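Local coordinates for SusD homolog (Bacteroides thetaiotaomicron VPI-5482, PDB 3IHV), which probably binds glycans at the outer membrane of the gut bacterium as a SusD-family sugar-binding protein, at residues N150-V155 against L525-N530; F516-R521 against F529-K534; G87-N92 against T142-S147. One frame throughout, in Å; residues are numbered along the deposited sequence. Where two conformers were deposited one is given.

Interaction 1: N150-V155 against L525-N530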
ATOM      1  N   ASN A 150     -20.306  24.752   9.427  1.00  6.52           N
ATOM      2  CA  ASN A 150     -19.697  25.760   8.575  1.00  6.25           C
ATOM      3  C   ASN A 150     -18.178  25.491   8.539  1.00  6.48           C
ATOM      4  O   ASN A 150     -17.553  25.348   9.581  1.00  6.20           O
ATOM      5  CB  ASN A 150     -19.992  27.133   9.152  1.00  6.05           C
ATOM      6  CG  ASN A 150     -19.635  28.241   8.212  1.00  5.63           C
ATOM      7  OD1 ASN A 150     -18.482  28.353   7.768  1.00  5.31           O
ATOM      8  ND2 ASN A 150     -20.603  29.090   7.918  1.00  6.03           N
ATOM      9  N   PRO A 151     -17.568  25.432   7.343  1.00  6.90           N
ATOM     10  CA  PRO A 151     -16.125  25.133   7.308  1.00  6.92           C
ATOM     11  C   PRO A 151     -15.191  26.185   7.915  1.00  6.62           C
ATOM     12  O   PRO A 151     -14.001  25.880   8.122  1.00  7.00           O
ATOM     13  CB  PRO A 151     -15.833  24.904   5.840  1.00  7.58           C
ATOM     14  CG  PRO A 151     -16.998  25.369   5.119  1.00  9.11           C
ATOM     15  CD  PRO A 151     -18.147  25.572   6.006  1.00  7.14           C
ATOM     16  N   ALA A 152     -15.707  27.368   8.252  1.00  5.48           N
ATOM     17  CA  ALA A 152     -14.909  28.350   8.968  1.00  6.12           C
ATOM     18  C   ALA A 152     -14.582  27.834  10.373  1.00  6.47           C
ATOM     19  O   ALA A 152     -13.694  28.369  11.034  1.00  6.79           O
ATOM     20  CB  ALA A 152     -15.615  29.720   9.021  1.00  5.02           C
ATOM     21  N   THR A 153     -15.328  26.820  10.830  1.00  6.66           N
ATOM     22  CA  THR A 153     -15.126  26.217  12.149  1.00  6.07           C
ATOM     23  C   THR A 153     -14.068  25.111  12.177  1.00  6.56           C
ATOM     24  O   THR A 153     -13.647  24.710  13.252  1.00  6.09           O
ATOM     25  CB  THR A 153     -16.433  25.620  12.711  1.00  6.51           C
ATOM     26  OG1 THR A 153     -16.791  24.463  11.924  1.00  7.86           O
ATOM     27  CG2 THR A 153     -17.549  26.709  12.857  1.00  4.28           C
ATOM     28  N   TYR A 154     -13.626  24.646  11.005  1.00  6.08           N
ATOM     29  CA  TYR A 154     -12.655  23.559  10.918  1.00  6.59           C
ATOM     30  C   TYR A 154     -11.238  23.989  11.218  1.00  6.99           C
ATOM     31  O   TYR A 154     -10.767  24.987  10.723  1.00  7.67           O
ATOM     32  CB  TYR A 154     -12.669  22.895   9.549  1.00  6.83           C
ATOM     33  CG  TYR A 154     -13.961  22.211   9.192  1.00  7.04           C
ATOM     34  CD1 TYR A 154     -14.809  21.701  10.178  1.00  9.40           C
ATOM     35  CD2 TYR A 154     -14.304  22.020   7.868  1.00 10.11           C
ATOM     36  CE1 TYR A 154     -15.980  21.043   9.831  1.00 10.09           C
ATOM     37  CE2 TYR A 154     -15.464  21.352   7.513  1.00 10.61           C
ATOM     38  CZ  TYR A 154     -16.294  20.880   8.491  1.00 11.31           C
ATOM     39  OH  TYR A 154     -17.430  20.228   8.130  1.00 11.32           O
ATOM     40  N   VAL A 155     -10.579  23.203  12.052  1.00  7.05           N
ATOM     41  CA  VAL A 155      -9.197  23.457  12.389  0.50  7.05           C
ATOM     42  C   VAL A 155      -8.410  22.166  12.260  1.00  6.87           C
ATOM     43  O   VAL A 155      -8.932  21.055  12.502  1.00  8.02           O
ATOM     44  CB  VAL A 155      -9.014  24.025  13.803  0.50  7.18           C
ATOM     45  CG1 VAL A 155      -9.686  25.394  13.925  0.50  6.36           C
ATOM     46  CG2 VAL A 155      -9.530  23.068  14.853  0.50  7.07           C
ATOM     47  N   LEU A 525     -11.943  27.104   1.279  1.00  8.30           N
ATOM     48  CA  LEU A 525     -13.188  27.031   2.038  1.00  8.94           C
ATOM     49  C   LEU A 525     -13.014  27.097   3.557  1.00  8.02           C
ATOM     50  O   LEU A 525     -13.975  27.388   4.238  1.00  7.83           O
ATOM     51  CB  LEU A 525     -13.919  25.738   1.710  1.00  8.94           C
ATOM     52  CG  LEU A 525     -14.523  25.632   0.309  1.00 11.31           C
ATOM     53  CD1 LEU A 525     -14.910  24.184   0.050  1.00 12.70           C
ATOM     54  CD2 LEU A 525     -15.692  26.568   0.177  1.00 13.20           C
ATOM     55  N   CYS A 526     -11.807  26.857   4.065  1.00  6.85           N
ATOM     56  CA  CYS A 526     -11.562  26.746   5.508  1.00  6.54           C
ATOM     57  C   CYS A 526     -10.543  27.821   5.908  1.00  6.44           C
ATOM     58  O   CYS A 526      -9.327  27.613   5.817  1.00  7.16           O
ATOM     59  CB  CYS A 526     -11.043  25.353   5.801  1.00  6.19           C
ATOM     60  SG  CYS A 526     -12.196  24.027   5.315  1.00  9.00           S
ATOM     61  N   ILE A 527     -11.058  28.963   6.313  1.00  5.44           N
ATOM     62  CA  ILE A 527     -10.260  30.135   6.605  1.00  5.19           C
ATOM     63  C   ILE A 527      -9.209  29.935   7.710  1.00  5.76           C
ATOM     64  O   ILE A 527      -8.246  30.692   7.745  1.00  5.70           O
ATOM     65  CB  ILE A 527     -11.174  31.341   6.918  1.00  6.03           C
ATOM     66  CG1 ILE A 527     -10.444  32.678   6.736  1.00  6.77           C
ATOM     67  CG2 ILE A 527     -11.791  31.178   8.326  1.00  3.04           C
ATOM     68  CD1 ILE A 527     -11.404  33.904   6.715  1.00  6.85           C
ATOM     69  N   GLN A 528      -9.364  28.942   8.585  1.00  5.48           N
ATOM     70  CA  GLN A 528      -8.358  28.724   9.647  1.00  5.97           C
ATOM     71  C   GLN A 528      -7.231  27.786   9.209  1.00  7.47           C
ATOM     72  O   GLN A 528      -6.285  27.590   9.960  1.00  9.56           O
ATOM     73  CB  GLN A 528      -8.998  28.139  10.908  1.00  5.11           C
ATOM     74  CG  GLN A 528     -10.091  29.045  11.493  1.00  5.63           C
ATOM     75  CD  GLN A 528     -10.456  28.630  12.897  1.00  7.38           C
ATOM     76  OE1 GLN A 528      -9.637  28.747  13.809  1.00  8.53           O
ATOM     77  NE2 GLN A 528     -11.692  28.157  13.090  1.00  6.86           N
ATOM     78  N   PHE A 529      -7.321  27.186   8.023  1.00  7.13           N
ATOM     79  CA  PHE A 529      -6.278  26.242   7.597  1.00  6.97           C
ATOM     80  C   PHE A 529      -4.995  26.944   7.229  1.00  7.34           C
ATOM     81  O   PHE A 529      -5.021  28.072   6.736  1.00  6.48           O
ATOM     82  CB  PHE A 529      -6.715  25.492   6.332  1.00  6.93           C
ATOM     83  CG  PHE A 529      -7.618  24.319   6.560  1.00  7.43           C
ATOM     84  CD1 PHE A 529      -8.239  24.084   7.792  1.00  9.28           C
ATOM     85  CD2 PHE A 529      -7.892  23.453   5.489  1.00  7.92           C
ATOM     86  CE1 PHE A 529      -9.077  23.027   7.954  1.00  9.66           C
ATOM     87  CE2 PHE A 529      -8.739  22.367   5.666  1.00  8.29           C
ATOM     88  CZ  PHE A 529      -9.338  22.174   6.904  1.00  9.28           C
ATOM     89  N   ASN A 530      -3.892  26.227   7.462  1.00  8.35           N
ATOM     90  CA  ASN A 530      -2.560  26.592   7.016  1.00  8.45           C
ATOM     91  C   ASN A 530      -2.138  25.518   6.014  1.00  7.82           C
ATOM     92  O   ASN A 530      -2.350  24.314   6.227  1.00  7.68           O
ATOM     93  CB  ASN A 530      -1.568  26.609   8.176  1.00  9.23           C
ATOM     94  CG  ASN A 530      -1.731  27.823   9.076  1.00 13.23           C
ATOM     95  OD1 ASN A 530      -2.049  28.937   8.612  1.00 16.63           O
ATOM     96  ND2 ASN A 530      -1.434  27.640  10.365  1.00 18.48           N
TER
HETATM   97  O   HOH W   1     -11.430  26.861   8.846  1.00  6.09           O
HETATM   98  O   HOH W   2     -13.045  26.310  15.225  1.00 14.59           O
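The sulfur of Cys-526 sits at the edge of the Tyr-154 ring, near its plane, a Cys sulfur-aromatic contact made edge-on: SG is 3.9 Å from Tyr-154 CD2 and, seen from the ring centroid, lies 83° off the normal. Nearby, the Phe-529 ring has Cys-526 CB over the centre of one face, while its CE1 reaches Tyr-154 CB at 3.9 Å. Pro-151 CB closes on the same SG. At the solvent side the Gln-528 amide takes over: NE2 donates to Ala-152 O at 2.9 Å, nearly straight at 165°, with the acceptor lying close to the amide plane. One water accepts from the backbone N of Gln-528 and donates to both Pro-151 O and Tyr-154 O; a second joins Thr-153 O to Gln-528 NE2, so direct and bridged bonds share the seam. The Tyr-154 hydroxyl turns away to Met-146 O. A 3-10 turn begun by an Asx turn, in which Asn-150 OD1 accepts from Ala-152 N, thus meets a type I beta turn from Cys-526 to Phe-529, joining the loop between helices 144-147 and 159-176 to the C-terminal tail 370 residues on and bringing the two SusD-family sequence regions together at the surface.

Interaction 2: F516-R521 against F529-K534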
ATOM      1  N   PHE A 516       1.886  15.828   0.831  1.00  7.23           N
ATOM      2  CA  PHE A 516       1.032  16.383  -0.215  1.00  7.72           C
ATOM      3  C   PHE A 516       0.468  17.695   0.318  1.00  7.92           C
ATOM      4  O   PHE A 516       0.424  17.910   1.548  1.00  8.71           O
ATOM      5  CB  PHE A 516      -0.085  15.416  -0.608  1.00  9.37           C
ATOM      6  CG  PHE A 516       0.312  14.443  -1.744  1.00 10.36           C
ATOM      7  CD1 PHE A 516       1.629  14.014  -1.896  1.00 13.61           C
ATOM      8  CD2 PHE A 516      -0.638  13.917  -2.585  1.00 17.46           C
ATOM      9  CE1 PHE A 516       1.986  13.106  -2.917  1.00 14.36           C
ATOM     10  CE2 PHE A 516      -0.307  12.996  -3.578  1.00 14.12           C
ATOM     11  CZ  PHE A 516       1.012  12.618  -3.762  1.00 17.44           C
ATOM     12  N   PRO A 517       0.084  18.601  -0.574  1.00  7.21           N
ATOM     13  CA  PRO A 517      -0.511  19.829  -0.106  1.00  7.54           C
ATOM     14  C   PRO A 517      -1.920  19.581   0.414  1.00  7.13           C
ATOM     15  O   PRO A 517      -2.578  18.624  -0.001  1.00  7.16           O
ATOM     16  CB  PRO A 517      -0.624  20.673  -1.385  1.00  7.68           C
ATOM     17  CG  PRO A 517      -0.824  19.617  -2.506  1.00  6.92           C
ATOM     18  CD  PRO A 517       0.042  18.471  -2.042  1.00  7.33           C
ATOM     19  N   ILE A 518      -2.396  20.476   1.264  1.00  6.55           N
ATOM     20  CA  ILE A 518      -3.794  20.466   1.652  1.00  6.40           C
ATOM     21  C   ILE A 518      -4.464  20.935   0.347  1.00  5.71           C
ATOM     22  O   ILE A 518      -3.990  21.878  -0.254  1.00  6.02           O
ATOM     23  CB  ILE A 518      -4.075  21.481   2.755  1.00  5.98           C
ATOM     24  CG1 ILE A 518      -3.189  21.197   3.984  1.00  8.76           C
ATOM     25  CG2 ILE A 518      -5.565  21.482   3.089  1.00  5.40           C
ATOM     26  CD1 ILE A 518      -3.255  19.794   4.568  1.00  7.54           C
ATOM     27  N   PRO A 519      -5.508  20.243  -0.131  1.00  5.88           N
ATOM     28  CA  PRO A 519      -6.080  20.670  -1.420  1.00  6.14           C
ATOM     29  C   PRO A 519      -6.491  22.137  -1.445  1.00  6.54           C
ATOM     30  O   PRO A 519      -7.059  22.666  -0.478  1.00  7.36           O
ATOM     31  CB  PRO A 519      -7.282  19.744  -1.614  1.00  6.55           C
ATOM     32  CG  PRO A 519      -6.994  18.544  -0.771  1.00  6.20           C
ATOM     33  CD  PRO A 519      -6.193  19.055   0.409  1.00  6.61           C
ATOM     34  N   GLN A 520      -6.202  22.797  -2.546  1.00  6.25           N
ATOM     35  CA  GLN A 520      -6.510  24.215  -2.641  1.00  6.41           C
ATOM     36  C   GLN A 520      -7.987  24.498  -2.416  1.00  7.35           C
ATOM     37  O   GLN A 520      -8.334  25.485  -1.794  1.00  6.96           O
ATOM     38  CB  GLN A 520      -6.093  24.764  -4.001  1.00  6.59           C
ATOM     39  CG  GLN A 520      -6.147  26.283  -4.060  1.00  5.89           C
ATOM     40  CD  GLN A 520      -5.170  26.915  -3.079  1.00  6.21           C
ATOM     41  OE1 GLN A 520      -4.011  26.522  -3.006  1.00  8.22           O
ATOM     42  NE2 GLN A 520      -5.652  27.915  -2.308  1.00  5.60           N
ATOM     43  N   ARG A 521      -8.861  23.642  -2.940  1.00  8.28           N
ATOM     44  CA  ARG A 521     -10.295  23.824  -2.761  1.00  9.13           C
ATOM     45  C   ARG A 521     -10.641  23.920  -1.288  1.00  8.45           C
ATOM     46  O   ARG A 521     -11.442  24.748  -0.898  1.00  7.89           O
ATOM     47  CB  ARG A 521     -11.085  22.665  -3.360  1.00 11.05           C
ATOM     48  CG  ARG A 521     -12.622  22.798  -3.142  1.00 16.12           C
ATOM     49  CD  ARG A 521     -13.386  21.475  -3.399  1.00 23.48           C
ATOM     50  NE  ARG A 521     -14.742  21.480  -2.800  1.00 28.22           N
ATOM     51  CZ  ARG A 521     -15.089  20.978  -1.601  1.00 29.98           C
ATOM     52  NH1 ARG A 521     -14.214  20.389  -0.776  1.00 31.26           N
ATOM     53  NH2 ARG A 521     -16.361  21.061  -1.216  1.00 34.14           N
ATOM     54  N   PHE A 529      -7.321  27.186   8.023  1.00  7.13           N
ATOM     55  CA  PHE A 529      -6.278  26.242   7.597  1.00  6.97           C
ATOM     56  C   PHE A 529      -4.995  26.944   7.229  1.00  7.34           C
ATOM     57  O   PHE A 529      -5.021  28.072   6.736  1.00  6.48           O
ATOM     58  CB  PHE A 529      -6.715  25.492   6.332  1.00  6.93           C
ATOM     59  CG  PHE A 529      -7.618  24.319   6.560  1.00  7.43           C
ATOM     60  CD1 PHE A 529      -8.239  24.084   7.792  1.00  9.28           C
ATOM     61  CD2 PHE A 529      -7.892  23.453   5.489  1.00  7.92           C
ATOM     62  CE1 PHE A 529      -9.077  23.027   7.954  1.00  9.66           C
ATOM     63  CE2 PHE A 529      -8.739  22.367   5.666  1.00  8.29           C
ATOM     64  CZ  PHE A 529      -9.338  22.174   6.904  1.00  9.28           C
ATOM     65  N   ASN A 530      -3.892  26.227   7.462  1.00  8.35           N
ATOM     66  CA  ASN A 530      -2.560  26.592   7.016  1.00  8.45           C
ATOM     67  C   ASN A 530      -2.138  25.518   6.014  1.00  7.82           C
ATOM     68  O   ASN A 530      -2.350  24.314   6.227  1.00  7.68           O
ATOM     69  CB  ASN A 530      -1.568  26.609   8.176  1.00  9.23           C
ATOM     70  CG  ASN A 530      -1.731  27.823   9.076  1.00 13.23           C
ATOM     71  OD1 ASN A 530      -2.049  28.937   8.612  1.00 16.63           O
ATOM     72  ND2 ASN A 530      -1.434  27.640  10.365  1.00 18.48           N
ATOM     73  N   GLN A 531      -1.558  25.969   4.905  1.00  7.77           N
ATOM     74  CA  GLN A 531      -1.008  25.097   3.900  1.00  7.80           C
ATOM     75  C   GLN A 531       0.305  24.481   4.437  1.00  7.72           C
ATOM     76  O   GLN A 531       0.967  25.063   5.279  1.00  7.68           O
ATOM     77  CB  GLN A 531      -0.770  25.872   2.594  1.00  7.78           C
ATOM     78  CG  GLN A 531      -0.210  25.028   1.445  1.00  6.76           C
ATOM     79  CD  GLN A 531      -1.051  23.813   1.142  1.00  7.80           C
ATOM     80  OE1 GLN A 531      -0.794  22.727   1.687  1.00  7.02           O
ATOM     81  NE2 GLN A 531      -2.088  23.988   0.341  1.00  6.00           N
ATOM     82  N   ASN A 532       0.634  23.302   3.946  1.00  6.79           N
ATOM     83  CA  ASN A 532       1.839  22.592   4.354  1.00  7.55           C
ATOM     84  C   ASN A 532       3.124  23.306   3.931  1.00  8.31           C
ATOM     85  O   ASN A 532       3.117  24.086   2.997  1.00  8.20           O
ATOM     86  CB  ASN A 532       1.787  21.151   3.825  1.00  7.66           C
ATOM     87  CG  ASN A 532       0.801  20.302   4.582  1.00  6.32           C
ATOM     88  OD1 ASN A 532       0.572  20.534   5.778  1.00  7.49           O
ATOM     89  ND2 ASN A 532       0.204  19.333   3.906  1.00  8.03           N
ATOM     90  N   PRO A 533       4.233  23.011   4.611  1.00  9.34           N
ATOM     91  CA  PRO A 533       5.507  23.693   4.309  1.00  9.86           C
ATOM     92  C   PRO A 533       5.886  23.642   2.838  1.00  8.47           C
ATOM     93  O   PRO A 533       5.767  22.595   2.190  1.00  6.62           O
ATOM     94  CB  PRO A 533       6.522  22.938   5.197  1.00 11.24           C
ATOM     95  CG  PRO A 533       5.680  22.476   6.373  1.00 10.83           C
ATOM     96  CD  PRO A 533       4.369  22.062   5.731  1.00 10.29           C
ATOM     97  N   LYS A 534       6.236  24.818   2.327  1.00  7.68           N
ATOM     98  CA  LYS A 534       6.684  25.022   0.933  0.50  8.34           C
ATOM     99  C   LYS A 534       5.641  24.793  -0.154  1.00  8.38           C
ATOM    100  O   LYS A 534       5.958  24.868  -1.353  1.00  8.92           O
ATOM    101  CB  LYS A 534       7.989  24.254   0.629  0.50  8.52           C
ATOM    102  CG  LYS A 534       9.204  24.887   1.296  0.50 10.06           C
ATOM    103  CD  LYS A 534      10.473  24.124   0.973  0.50 11.86           C
ATOM    104  CE  LYS A 534      11.710  24.798   1.536  0.50 13.39           C
ATOM    105  NZ  LYS A 534      11.746  24.809   3.019  0.50 15.75           N
TER
HETATM  106  O   HOH W   3      -2.389  26.737  -0.769  1.00  8.49           O
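Gln-531 sends CG anti to its own backbone N (chi1 -179°) and then bends at chi2, which lays its amide alongside the backbone of Ile-518. In this C-terminal tail of the SusD-family chain, which folds back past helix 520-525 on to the residues leading into it, one side-chain amide thereby mimics a peptide group. OE1 of Gln-531 accepts from Ile-518 N at 2.8 Å, on a lone pair in the carbonyl plane, and NE2 of Gln-531 returns a bond to Ile-518 O at 2.9 Å that is almost straight (175°). The paired bonds fix the rotation of the amide. The same OE1 also takes the N-H of Asn-532, at 2.7 Å and tilted from the carbonyl plane, so two backbone donors grip one oxygen. Asn-532 adds a further bond: its ND2 donates a hydrogen bond to Phe-516 O at 2.8 Å, in the plane of the carbonyl, with a more bent N-H angle of 144°. ND2 also bonds Phe-135 O, and OD1 of Asn-532 meets Asn-137, which ties this buried amide to the end of helix 107-135 and the loop beyond. The Ile-518 side chain packs beside these polar groups. Its CD1 approaches Asn-532 ND2 at 3.6 Å, the two side chains crossing at about a right angle, and its CG2 meets Phe-529 CD2 at 3.9 Å. A water donates to Gln-520 OE1 and accepts from Gln-531 NE2, its oxygen 3.0 Å from that NE2.

Interaction 3: G87-N92 against T142-S147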
ATOM      1  N   GLY A  87     -14.987   8.134   3.724  1.00  7.36           N
ATOM      2  CA  GLY A  87     -14.801   6.899   4.478  1.00  6.64           C
ATOM      3  C   GLY A  87     -15.032   7.141   5.948  1.00  6.49           C
ATOM      4  O   GLY A  87     -15.745   6.374   6.610  1.00  6.44           O
ATOM      5  N   ILE A  88     -14.425   8.211   6.460  1.00  6.50           N
ATOM      6  CA  ILE A  88     -14.555   8.621   7.871  1.00  6.83           C
ATOM      7  C   ILE A  88     -16.001   8.929   8.216  1.00  6.53           C
ATOM      8  O   ILE A  88     -16.473   8.490   9.275  1.00  6.41           O
ATOM      9  CB  ILE A  88     -13.587   9.780   8.175  1.00  6.92           C
ATOM     10  CG1 ILE A  88     -12.153   9.249   8.134  1.00  7.39           C
ATOM     11  CG2 ILE A  88     -13.866  10.453   9.549  1.00  8.00           C
ATOM     12  CD1 ILE A  88     -11.021  10.292   7.989  1.00  7.74           C
ATOM     13  N   TYR A  89     -16.700   9.645   7.322  1.00  6.86           N
ATOM     14  CA  TYR A  89     -18.109   9.953   7.525  1.00  6.74           C
ATOM     15  C   TYR A  89     -18.908   8.639   7.647  1.00  6.48           C
ATOM     16  O   TYR A  89     -19.739   8.470   8.534  1.00  5.99           O
ATOM     17  CB  TYR A  89     -18.644  10.788   6.354  1.00  7.10           C
ATOM     18  CG  TYR A  89     -20.114  11.064   6.499  1.00  8.10           C
ATOM     19  CD1 TYR A  89     -21.056  10.143   6.094  1.00  8.75           C
ATOM     20  CD2 TYR A  89     -20.553  12.232   7.090  1.00  9.30           C
ATOM     21  CE1 TYR A  89     -22.415  10.378   6.287  1.00  9.36           C
ATOM     22  CE2 TYR A  89     -21.911  12.494   7.256  1.00 11.18           C
ATOM     23  CZ  TYR A  89     -22.825  11.552   6.855  1.00 11.16           C
ATOM     24  OH  TYR A  89     -24.168  11.799   7.061  1.00 14.68           O
ATOM     25  N   ARG A  90     -18.649   7.717   6.733  1.00  6.78           N
ATOM     26  CA  ARG A  90     -19.373   6.428   6.732  1.00  7.07           C
ATOM     27  C   ARG A  90     -19.095   5.658   8.010  1.00  6.66           C
ATOM     28  O   ARG A  90     -20.017   5.109   8.616  1.00  6.98           O
ATOM     29  CB  ARG A  90     -19.025   5.617   5.510  1.00  6.72           C
ATOM     30  CG  ARG A  90     -19.619   6.223   4.219  1.00  7.11           C
ATOM     31  CD  ARG A  90     -18.989   5.604   3.014  1.00  9.66           C
ATOM     32  NE  ARG A  90     -19.527   6.157   1.780  1.00  8.81           N
ATOM     33  CZ  ARG A  90     -19.080   5.870   0.562  1.00 10.35           C
ATOM     34  NH1 ARG A  90     -18.043   5.057   0.372  1.00 13.09           N
ATOM     35  NH2 ARG A  90     -19.668   6.429  -0.488  1.00 10.67           N
ATOM     36  N   ALA A  91     -17.837   5.635   8.426  1.00  6.39           N
ATOM     37  CA  ALA A  91     -17.486   4.981   9.684  1.00  6.75           C
ATOM     38  C   ALA A  91     -18.189   5.643  10.863  1.00  5.99           C
ATOM     39  O   ALA A  91     -18.792   4.963  11.711  1.00  5.42           O
ATOM     40  CB  ALA A  91     -15.959   4.967   9.874  1.00  6.52           C
ATOM     41  N   ASN A  92     -18.072   6.970  10.951  1.00  7.32           N
ATOM     42  CA  ASN A  92     -18.754   7.741  12.008  1.00  6.98           C
ATOM     43  C   ASN A  92     -20.251   7.446  12.030  1.00  6.72           C
ATOM     44  O   ASN A  92     -20.858   7.218  13.095  1.00  6.40           O
ATOM     45  CB  ASN A  92     -18.567   9.258  11.795  1.00  6.86           C
ATOM     46  CG  ASN A  92     -17.151   9.778  12.127  1.00  7.25           C
ATOM     47  OD1 ASN A  92     -16.370   9.139  12.810  1.00  7.61           O
ATOM     48  ND2 ASN A  92     -16.858  10.982  11.657  1.00  8.61           N
ATOM     49  N   THR A 142     -14.897  14.254  13.861  1.00  8.90           N
ATOM     50  CA  THR A 142     -15.294  13.197  14.789  1.00  9.52           C
ATOM     51  C   THR A 142     -16.721  12.755  14.818  1.00  9.29           C
ATOM     52  O   THR A 142     -17.061  11.806  15.551  1.00  8.87           O
ATOM     53  CB  THR A 142     -14.845  13.550  16.188  1.00  9.83           C
ATOM     54  OG1 THR A 142     -15.342  14.844  16.524  1.00 12.08           O
ATOM     55  CG2 THR A 142     -13.316  13.539  16.239  1.00 11.74           C
ATOM     56  N   SER A 143     -17.563  13.407  14.034  1.00  8.71           N
ATOM     57  CA  SER A 143     -18.959  13.007  13.936  1.00  8.05           C
ATOM     58  C   SER A 143     -19.518  13.402  12.594  1.00  8.02           C
ATOM     59  O   SER A 143     -18.945  14.236  11.890  1.00  8.34           O
ATOM     60  CB  SER A 143     -19.776  13.645  15.052  1.00  8.68           C
ATOM     61  OG  SER A 143     -19.935  15.029  14.831  1.00  7.12           O
ATOM     62  N   THR A 144     -20.630  12.775  12.219  1.00  7.99           N
ATOM     63  CA  THR A 144     -21.344  13.161  11.027  1.00  8.25           C
ATOM     64  C   THR A 144     -21.854  14.595  11.176  1.00  9.10           C
ATOM     65  O   THR A 144     -21.860  15.357  10.217  1.00  9.45           O
ATOM     66  CB  THR A 144     -22.533  12.233  10.722  1.00  8.25           C
ATOM     67  OG1 THR A 144     -23.431  12.196  11.837  1.00  7.86           O
ATOM     68  CG2 THR A 144     -22.035  10.827  10.400  1.00  8.05           C
ATOM     69  N   GLN A 145     -22.265  14.973  12.378  1.00  9.68           N
ATOM     70  CA  GLN A 145     -22.740  16.359  12.608  1.00 10.09           C
ATOM     71  C   GLN A 145     -21.607  17.360  12.273  1.00 10.45           C
ATOM     72  O   GLN A 145     -21.861  18.364  11.599  1.00 10.55           O
ATOM     73  CB  GLN A 145     -23.212  16.536  14.047  1.00 11.16           C
ATOM     74  CG  GLN A 145     -24.509  15.828  14.371  1.00 15.04           C
ATOM     75  CD  GLN A 145     -24.428  14.286  14.595  1.00 18.77           C
ATOM     76  OE1 GLN A 145     -23.340  13.654  14.629  1.00 15.44           O
ATOM     77  NE2 GLN A 145     -25.613  13.684  14.767  1.00 18.84           N
HETATM   78  N   MSE A 146     -20.360  17.072  12.663  1.00 10.11           N
HETATM   79  CA  MSE A 146     -19.274  17.994  12.347  0.50 10.57           C
HETATM   80  C   MSE A 146     -19.104  18.189  10.847  1.00 10.80           C
HETATM   81  O   MSE A 146     -18.798  19.303  10.397  1.00 10.58           O
HETATM   82  CB  MSE A 146     -17.960  17.557  12.955  0.50 10.88           C
HETATM   83  CG  MSE A 146     -16.963  18.674  13.009  0.50 11.10           C
HETATM   84 SE   MSE A 146     -15.456  18.063  13.993  0.38 12.95          SE
HETATM   85  CE  MSE A 146     -16.381  17.536  15.606  0.50 11.73           C
ATOM     86  N   SER A 147     -19.352  17.148  10.057  1.00 10.68           N
ATOM     87  CA  SER A 147     -19.237  17.260   8.606  0.50 11.53           C
ATOM     88  C   SER A 147     -20.197  18.275   8.004  1.00 12.06           C
ATOM     89  O   SER A 147     -20.016  18.697   6.878  1.00 12.89           O
ATOM     90  CB  SER A 147     -19.460  15.901   7.949  0.50 11.28           C
ATOM     91  OG  SER A 147     -18.547  14.977   8.486  0.50 11.81           O
TER
HETATM   92  O   HOH W   4     -17.841  12.694   9.589  1.00  9.67           O
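Tyr-89 and Thr-144 cross at about a right angle, the tyrosine presenting a ring face and the threonine its methyl. Thr-144 CG2 stands 3.8 Å from the ring centroid and 21° off the normal, displaced toward the rim, a CH-pi contact. Thr-144 CB presses on the same side of the aromatic group, 3.5 Å from Tyr-89 CE2. The ring gets there because Tyr-89 CG is anti to the backbone N (chi1 177°), which swings it along the helix surface to the short turn opposite. Ser-147 approaches differently: in the conformer given, one of two, its OG lies at the ring edge, near the plane, 3.7 Å from Tyr-89 CD2. With an alanine here, the Thr-144 methyl would probably lose its aromatic platform and be left facing a gap.

One turn along the helix, Asn-92 directs CB at 4.1 Å from Thr-144 CG2, and its amide faces the Thr-142 to Ser-143 peptide. ND2 comes near Ser-143 N, but both are donors and do not bond. Instead ND2 serves Met-141 O and a water 2.9 Å away, which also donates to Ser-143 O, bridging the segments; its third bond, to Ser-147 OG, holds for that same serine conformer. Asn-92 OD1 is held by Arg-124 of helix 107-135, so both ends of this buried amide are engaged. The Thr-144 hydroxyl bonds Glu-96, one helical turn beyond Asn-92. Ser-143 occupies the N-cap position of the weakly bonded helix 144-147, its OG accepting from Met-146 N at 3.0 Å. The whole is a short, serine-capped helical turn packed against the long helix 75-101 in the helical, TPR-related part of the SusD fold.

In the fold
Along the chain, helix 75-101 comes first, then the 142-147 turn that closes interaction 3, the 150-155 loop and, much later, 516-521 leading into helix 520-525, with the 525-534 tail after it. Interactions 1 and 2 have centres 12 Å apart and share Phe-529 and Asn-530. Interaction 3 lies about 17 Å between centres from interaction 1, which it touches through a probable hydrogen bond from Tyr-154 OH to Met-146 O. Interactions 2 and 3, centres 22 Å apart, do not touch; each lies on the same side of the chain's centre as interaction 1. Interaction 1 joins the N-terminal region to the C-terminal tail, interaction 2 folds that tail back on its own approach, and interaction 3 packs the 142-147 turn on helix 75-101.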